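Local structure of vaginolysin (Gardnerella vaginalis, 5IMY) at residues P123-G128 against V150-A155; S462-V467 against V483-K488. The protein probably binds membrane cholesterol and acts as a cytolytic, pore-forming toxin of the cholesterol-dependent cytolysin family. One frame throughout, in Å; residues are numbered along the deposited sequence.

How the interactions relate
From the N terminus, the chain reaches interaction 1 first. The loop after strand 116-120 touches helix 139-158, and the 21 residues between the two segments include strand 131-134 and the opening turns of that helix, so the contact packs the helix against the hairpin loop at the end of two strands of the large antiparallel sheet. Interaction 2 opens only much later. It joins the segment leaving strand 460-464 to the end of strand 480-485 and the C-terminal tail, closing a shorter loop through strand 469-475 and so bridging two sheets of the C-terminal beta-sandwich. The contacts follow in series, neither nesting nor crossing, and lie on opposite sides of the chain's centre. The centres of interactions 1 and 2 are about 66 Å apart.

Interaction 1: P123-G128 against V150-A155; sequences PGFHGG and VSKWNA
Trp153 reaches out from helix 139-158 to meet Pro123 and Phe125 in the loop of a beta-hairpin whose strands, 116-120 and 131-134, precede the helix. Its indole NE1 donates a nearly straight hydrogen bond (164°) to the carbonyl O of Pro123, which sits at the indole edge; the modelled NE1 to O length, 2.4 Å, is too short to be taken literally. Beyond the nitrogen, Trp153 CZ2 packs 4.0 Å from Pro123 CD. On the other side of the nitrogen, the five-membered ring turns to Phe125: Trp153 CD1 lies over one face of the phenyl ring, displaced toward its rim, 3.3 Å from Phe125 CE2. The two ring planes are inclined at 52°, an oblique meeting. With CG anti to the backbone N (chi1 -175°), Trp153 is directed off the helix into the loop. The amino group of Lys152, one residue earlier, is hydrogen-bonded to the backbone O of Glu129, just past the segment 123-128, giving the helix a second hold on the hairpin loop. Farther out, Tyr157 meets the indole ring one helical turn on. The aliphatic chain of Lys152 comes to the phenyl edge, where its CE stands 4.0 Å from Phe125 CE1.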
ATOM      1  N   PRO A 123     -34.181  26.088  30.312  1.00 55.16           N
ATOM      2  CA  PRO A 123     -35.594  26.038  29.926  1.00 53.50           C
ATOM      3  C   PRO A 123     -36.494  26.498  31.060  1.00 59.02           C
ATOM      4  O   PRO A 123     -36.156  26.392  32.241  1.00 61.50           O
ATOM      5  CB  PRO A 123     -35.819  24.560  29.597  1.00 50.28           C
ATOM      6  CG  PRO A 123     -34.854  23.850  30.458  1.00 52.90           C
ATOM      7  CD  PRO A 123     -33.638  24.741  30.559  1.00 52.90           C
ATOM      8  N   GLY A 124     -37.665  26.995  30.681  1.00 61.03           N
ATOM      9  CA  GLY A 124     -38.529  27.697  31.607  1.00 62.18           C
ATOM     10  C   GLY A 124     -38.365  29.188  31.423  1.00 67.10           C
ATOM     11  O   GLY A 124     -38.181  29.660  30.297  1.00 70.29           O
ATOM     12  N   PHE A 125     -38.415  29.944  32.518  1.00 75.74           N
ATOM     13  CA  PHE A 125     -38.116  31.372  32.484  1.00 80.14           C
ATOM     14  C   PHE A 125     -39.095  32.154  31.618  1.00 85.55           C
ATOM     15  O   PHE A 125     -39.770  31.587  30.750  1.00 78.57           O
ATOM     16  CB  PHE A 125     -36.690  31.611  31.971  1.00 71.41           C
ATOM     17  CG  PHE A 125     -35.626  31.505  33.030  1.00 71.22           C
ATOM     18  CD1 PHE A 125     -35.795  32.096  34.269  1.00 72.85           C
ATOM     19  CD2 PHE A 125     -34.449  30.820  32.777  1.00 63.84           C
ATOM     20  CE1 PHE A 125     -34.819  32.003  35.238  1.00 65.96           C
ATOM     21  CE2 PHE A 125     -33.466  30.724  33.743  1.00 61.79           C
ATOM     22  CZ  PHE A 125     -33.653  31.316  34.975  1.00 62.61           C
ATOM     23  N   HIS A 126     -39.171  33.459  31.856  1.00 92.17           N
ATOM     24  CA  HIS A 126     -39.874  34.383  30.984  1.00 89.49           C
ATOM     25  C   HIS A 126     -38.890  35.425  30.470  1.00 87.65           C
ATOM     26  O   HIS A 126     -37.753  35.523  30.939  1.00 93.36           O
ATOM     27  CB  HIS A 126     -41.043  35.065  31.709  1.00 86.92           C
ATOM     28  CG  HIS A 126     -41.926  34.116  32.459  1.00 93.17           C
ATOM     29  ND1 HIS A 126     -41.655  33.708  33.746  1.00 92.51           N
ATOM     30  CD2 HIS A 126     -43.076  33.495  32.101  1.00 89.77           C
ATOM     31  CE1 HIS A 126     -42.599  32.877  34.151  1.00 90.09           C
ATOM     32  NE2 HIS A 126     -43.472  32.730  33.172  1.00 92.92           N
ATOM     33  N   GLY A 127     -39.334  36.207  29.490  1.00 87.94           N
ATOM     34  CA  GLY A 127     -38.523  37.300  28.992  1.00 85.40           C
ATOM     35  C   GLY A 127     -38.031  38.176  30.123  1.00 96.61           C
ATOM     36  O   GLY A 127     -38.821  38.604  30.970  1.00 98.08           O
ATOM     37  N   GLY A 128     -36.724  38.437  30.162  1.00103.79           N
ATOM     38  CA  GLY A 128     -36.127  39.212  31.227  1.00 99.09           C
ATOM     39  C   GLY A 128     -35.832  38.442  32.495  1.00 91.15           C
ATOM     40  O   GLY A 128     -35.045  38.919  33.322  1.00 84.70           O
ATOM     41  N   VAL A 150     -28.804  30.339  38.658  1.00 40.90           N
ATOM     42  CA  VAL A 150     -29.052  28.903  38.733  1.00 40.36           C
ATOM     43  C   VAL A 150     -29.847  28.576  39.989  1.00 41.72           C
ATOM     44  O   VAL A 150     -30.782  27.767  39.958  1.00 41.49           O
ATOM     45  CB  VAL A 150     -27.719  28.132  38.686  1.00 43.53           C
ATOM     46  CG1 VAL A 150     -27.970  26.633  38.618  1.00 47.42           C
ATOM     47  CG2 VAL A 150     -26.872  28.590  37.501  1.00 34.47           C
ATOM     48  N   SER A 151     -29.492  29.204  41.111  1.00 46.12           N
ATOM     49  CA  SER A 151     -30.234  28.995  42.349  1.00 42.68           C
ATOM     50  C   SER A 151     -31.698  29.393  42.191  1.00 47.94           C
ATOM     51  O   SER A 151     -32.590  28.739  42.744  1.00 50.18           O
ATOM     52  CB  SER A 151     -29.581  29.783  43.485  1.00 47.67           C
ATOM     53  OG  SER A 151     -30.498  30.024  44.537  1.00 63.31           O
ATOM     54  N   LYS A 152     -31.965  30.462  41.437  1.00 42.67           N
ATOM     55  CA  LYS A 152     -33.346  30.882  41.219  1.00 42.02           C
ATOM     56  C   LYS A 152     -34.068  29.927  40.278  1.00 45.80           C
ATOM     57  O   LYS A 152     -35.257  29.643  40.465  1.00 47.75           O
ATOM     58  CB  LYS A 152     -33.382  32.306  40.663  1.00 45.72           C
ATOM     59  CG  LYS A 152     -34.786  32.806  40.341  1.00 46.74           C
ATOM     60  CD  LYS A 152     -34.778  34.218  39.781  1.00 48.41           C
ATOM     61  CE  LYS A 152     -34.017  34.293  38.467  1.00 51.71           C
ATOM     62  NZ  LYS A 152     -34.284  35.560  37.735  1.00 60.03           N
ATOM     63  N   TRP A 153     -33.371  29.429  39.255  1.00 47.96           N
ATOM     64  CA  TRP A 153     -33.989  28.481  38.333  1.00 45.42           C
ATOM     65  C   TRP A 153     -34.296  27.161  39.028  1.00 47.11           C
ATOM     66  O   TRP A 153     -35.384  26.600  38.856  1.00 48.69           O
ATOM     67  CB  TRP A 153     -33.077  28.253  37.129  1.00 46.75           C
ATOM     68  CG  TRP A 153     -33.683  27.380  36.071  1.00 45.10           C
ATOM     69  CD1 TRP A 153     -34.436  27.785  35.009  1.00 46.84           C
ATOM     70  CD2 TRP A 153     -33.587  25.953  35.974  1.00 43.98           C
ATOM     71  NE1 TRP A 153     -34.814  26.701  34.256  1.00 44.62           N
ATOM     72  CE2 TRP A 153     -34.307  25.564  34.827  1.00 43.70           C
ATOM     73  CE3 TRP A 153     -32.962  24.968  36.744  1.00 47.81           C
ATOM     74  CZ2 TRP A 153     -34.419  24.233  34.431  1.00 52.97           C
ATOM     75  CZ3 TRP A 153     -33.075  23.646  36.350  1.00 47.79           C
ATOM     76  CH2 TRP A 153     -33.798  23.291  35.204  1.00 50.85           C
ATOM     77  N   ASN A 154     -33.352  26.651  39.824  1.00 46.58           N
ATOM     78  CA  ASN A 154     -33.568  25.384  40.516  1.00 50.26           C
ATOM     79  C   ASN A 154     -34.760  25.454  41.462  1.00 53.48           C
ATOM     80  O   ASN A 154     -35.438  24.443  41.680  1.00 59.03           O
ATOM     81  CB  ASN A 154     -32.311  24.984  41.287  1.00 52.43           C
ATOM     82  CG  ASN A 154     -31.155  24.620  40.375  1.00 61.90           C
ATOM     83  OD1 ASN A 154     -31.356  24.221  39.228  1.00 62.62           O
ATOM     84  ND2 ASN A 154     -29.935  24.749  40.886  1.00 59.05           N
ATOM     85  N   ALA A 155     -35.032  26.630  42.033  1.00 50.18           N
ATOM     86  CA  ALA A 155     -36.137  26.758  42.977  1.00 46.99           C
ATOM     87  C   ALA A 155     -37.476  26.894  42.262  1.00 48.72           C
ATOM     88  O   ALA A 155     -38.487  26.357  42.728  1.00 58.91           O
ATOM     89  CB  ALA A 155     -35.903  27.956  43.897  1.00 41.73           C
TER

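Interaction 2: S462-V467 against V483-K488; sequences SDLPLV and VAETVK
Val467 overlaps Val487 through its two methyl branches, the side chains crossing at about a right angle. Val487 CG1 is the single methyl that reaches across, 4.0 Å from Val467 CG1 and 4.1 Å from Val467 CG2, so it faces both arms of the fork. The torsion of Val467 (chi1 -66°) sets CG1 anti to the carbonyl carbon and CG2 between the backbone N and that carbon, turning both methyls to the tail. Next to this pair, the backbone O of Lys488 approaches Val467 CB at 4.1 Å.

The second meeting point lies nearer the strands. Leu464 and Glu485 come from opposite directions, and one methyl of the leucine meets one carboxylate oxygen: Leu464 CD1 is 3.6 Å from Glu485 OE2, a van der Waals touch. Extended beyond CG, the Glu485 chain covers less than half of the distance between the two backbones, and Leu464 reaches in from the other side. Glu485 OE2 is hydrogen-bonded to the hydroxyl of Tyr459, while Arg470 and Arg461 form long, weak ion pairs with the carboxylate.

This packing belongs to the C-terminal beta-sandwich domain. Strand 460-464 edges a four-stranded antiparallel sheet and the chain turns a corner at Asp463, whereas strand 480-485 pairs with strand 469-475 in a different sheet. Leu464, buried here, also touches Arg470 of strand 469-475 and Leu440 of strand 440-443, so it contacts both sheets. Across the two segments the chemistry is therefore mainly dispersive, with a modest 155 Å² buried in total, and the polar hold on Glu485 comes from Tyr459 and, more weakly, the arginines.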
ATOM      1  N   SER A 462     -15.074 -22.933  -2.644  1.00 58.38           N
ATOM      2  CA  SER A 462     -14.312 -21.755  -3.029  1.00 51.50           C
ATOM      3  C   SER A 462     -14.648 -20.610  -2.084  1.00 58.44           C
ATOM      4  O   SER A 462     -15.545 -20.713  -1.242  1.00 53.18           O
ATOM      5  CB  SER A 462     -14.611 -21.346  -4.475  1.00 56.98           C
ATOM      6  OG  SER A 462     -15.979 -21.013  -4.630  1.00 51.35           O
ATOM      7  N   ASP A 463     -13.908 -19.508  -2.237  1.00 60.63           N
ATOM      8  CA  ASP A 463     -14.149 -18.283  -1.483  1.00 68.25           C
ATOM      9  C   ASP A 463     -14.441 -18.566  -0.014  1.00 62.20           C
ATOM     10  O   ASP A 463     -15.326 -17.937   0.576  1.00 67.97           O
ATOM     11  CB  ASP A 463     -15.310 -17.500  -2.105  1.00 82.50           C
ATOM     12  CG  ASP A 463     -14.887 -16.690  -3.313  1.00 72.92           C
ATOM     13  OD1 ASP A 463     -13.841 -16.011  -3.238  1.00 71.88           O
ATOM     14  OD2 ASP A 463     -15.601 -16.730  -4.338  1.00 72.02           O
ATOM     15  N   LEU A 464     -13.687 -19.524   0.605  1.00 65.91           N
ATOM     16  CA  LEU A 464     -14.017 -19.849   1.986  1.00 71.72           C
ATOM     17  C   LEU A 464     -13.002 -19.228   2.941  1.00 70.98           C
ATOM     18  O   LEU A 464     -11.808 -19.159   2.624  1.00 67.01           O
ATOM     19  CB  LEU A 464     -14.076 -21.363   2.196  1.00 67.00           C
ATOM     20  CG  LEU A 464     -12.811 -22.212   2.335  1.00 65.94           C
ATOM     21  CD1 LEU A 464     -13.218 -23.630   2.706  1.00 64.11           C
ATOM     22  CD2 LEU A 464     -11.978 -22.226   1.068  1.00 62.19           C
ATOM     23  N   PRO A 465     -13.459 -18.779   4.111  1.00 69.86           N
ATOM     24  CA  PRO A 465     -12.607 -17.954   4.973  1.00 67.75           C
ATOM     25  C   PRO A 465     -11.338 -18.678   5.393  1.00 68.44           C
ATOM     26  O   PRO A 465     -11.227 -19.902   5.312  1.00 65.29           O
ATOM     27  CB  PRO A 465     -13.505 -17.664   6.183  1.00 71.79           C
ATOM     28  CG  PRO A 465     -14.482 -18.789   6.203  1.00 73.91           C
ATOM     29  CD  PRO A 465     -14.733 -19.124   4.765  1.00 72.59           C
ATOM     30  N   LEU A 466     -10.368 -17.889   5.855  1.00 66.95           N
ATOM     31  CA  LEU A 466      -9.119 -18.415   6.390  1.00 64.70           C
ATOM     32  C   LEU A 466      -9.246 -18.501   7.903  1.00 65.04           C
ATOM     33  O   LEU A 466      -9.314 -17.475   8.587  1.00 61.61           O
ATOM     34  CB  LEU A 466      -7.931 -17.542   5.997  1.00 52.99           C
ATOM     35  CG  LEU A 466      -6.651 -18.347   5.769  1.00 60.24           C
ATOM     36  CD1 LEU A 466      -6.240 -18.197   4.333  1.00 59.94           C
ATOM     37  CD2 LEU A 466      -5.525 -17.927   6.703  1.00 62.34           C
ATOM     38  N   VAL A 467      -9.276 -19.721   8.419  1.00 64.78           N
ATOM     39  CA  VAL A 467      -9.362 -19.956   9.841  1.00 66.10           C
ATOM     40  C   VAL A 467      -7.986 -20.362  10.356  1.00 65.99           C
ATOM     41  O   VAL A 467      -7.038 -20.537   9.596  1.00 65.29           O
ATOM     42  CB  VAL A 467     -10.425 -21.027  10.185  1.00 68.34           C
ATOM     43  CG1 VAL A 467     -11.816 -20.526   9.831  1.00 61.94           C
ATOM     44  CG2 VAL A 467     -10.124 -22.338   9.466  1.00 57.46           C
ATOM     45  N   VAL A 483     -16.802 -37.424   2.836  1.00 59.66           N
ATOM     46  CA  VAL A 483     -15.896 -36.322   3.135  1.00 60.44           C
ATOM     47  C   VAL A 483     -16.501 -35.507   4.270  1.00 60.54           C
ATOM     48  O   VAL A 483     -17.713 -35.523   4.491  1.00 59.96           O
ATOM     49  CB  VAL A 483     -15.645 -35.442   1.884  1.00 59.33           C
ATOM     50  CG1 VAL A 483     -16.939 -34.777   1.425  1.00 57.11           C
ATOM     51  CG2 VAL A 483     -14.555 -34.409   2.145  1.00 54.92           C
ATOM     52  N   ALA A 484     -15.646 -34.787   4.997  1.00 65.14           N
ATOM     53  CA  ALA A 484     -16.101 -34.009   6.141  1.00 66.87           C
ATOM     54  C   ALA A 484     -15.182 -32.815   6.363  1.00 65.38           C
ATOM     55  O   ALA A 484     -14.004 -32.840   5.995  1.00 57.55           O
ATOM     56  CB  ALA A 484     -16.166 -34.874   7.404  1.00 59.66           C
ATOM     57  N   GLU A 485     -15.738 -31.772   6.984  1.00 63.93           N
ATOM     58  CA  GLU A 485     -15.041 -30.520   7.249  1.00 69.10           C
ATOM     59  C   GLU A 485     -15.294 -30.105   8.694  1.00 71.02           C
ATOM     60  O   GLU A 485     -16.390 -30.320   9.220  1.00 70.78           O
ATOM     61  CB  GLU A 485     -15.515 -29.421   6.291  1.00 64.59           C
ATOM     62  CG  GLU A 485     -14.408 -28.540   5.744  1.00 67.43           C
ATOM     63  CD  GLU A 485     -14.947 -27.353   4.972  1.00 71.90           C
ATOM     64  OE1 GLU A 485     -16.163 -27.083   5.066  1.00 69.79           O
ATOM     65  OE2 GLU A 485     -14.158 -26.694   4.265  1.00 76.07           O
ATOM     66  N   THR A 486     -14.290 -29.495   9.330  1.00 69.40           N
ATOM     67  CA  THR A 486     -14.301 -29.304  10.780  1.00 74.11           C
ATOM     68  C   THR A 486     -14.270 -27.851  11.231  1.00 87.49           C
ATOM     69  O   THR A 486     -14.977 -27.503  12.179  1.00101.67           O
ATOM     70  CB  THR A 486     -13.101 -30.023  11.412  1.00 73.07           C
ATOM     71  OG1 THR A 486     -11.893 -29.350  11.037  1.00 75.53           O
ATOM     72  CG2 THR A 486     -13.036 -31.474  10.959  1.00 72.29           C
ATOM     73  N   VAL A 487     -13.460 -27.003  10.591  1.00 85.81           N
ATOM     74  CA  VAL A 487     -13.121 -25.652  11.055  1.00 79.99           C
ATOM     75  C   VAL A 487     -12.775 -25.637  12.545  1.00 84.79           C
ATOM     76  O   VAL A 487     -12.976 -26.626  13.257  1.00 91.37           O
ATOM     77  CB  VAL A 487     -14.228 -24.618  10.740  1.00 70.44           C
ATOM     78  CG1 VAL A 487     -13.914 -23.909   9.429  1.00 69.88           C
ATOM     79  CG2 VAL A 487     -15.626 -25.232  10.671  1.00 77.38           C
ATOM     80  N   LYS A 488     -12.232 -24.516  13.020  1.00 89.85           N
ATOM     81  CA  LYS A 488     -11.687 -24.441  14.370  1.00 91.06           C
ATOM     82  C   LYS A 488     -11.613 -22.983  14.805  1.00 89.35           C
ATOM     83  O   LYS A 488     -11.488 -22.081  13.972  1.00 79.86           O
ATOM     84  CB  LYS A 488     -10.298 -25.087  14.434  1.00 87.91           C
ATOM     85  CG  LYS A 488      -9.899 -25.629  15.797  1.00 93.32           C
ATOM     86  CD  LYS A 488      -8.754 -26.628  15.664  1.00113.17           C
ATOM     87  CE  LYS A 488      -8.174 -27.030  17.010  1.00114.76           C
ATOM     88  NZ  LYS A 488      -9.214 -27.496  17.966  1.00112.61           N
TER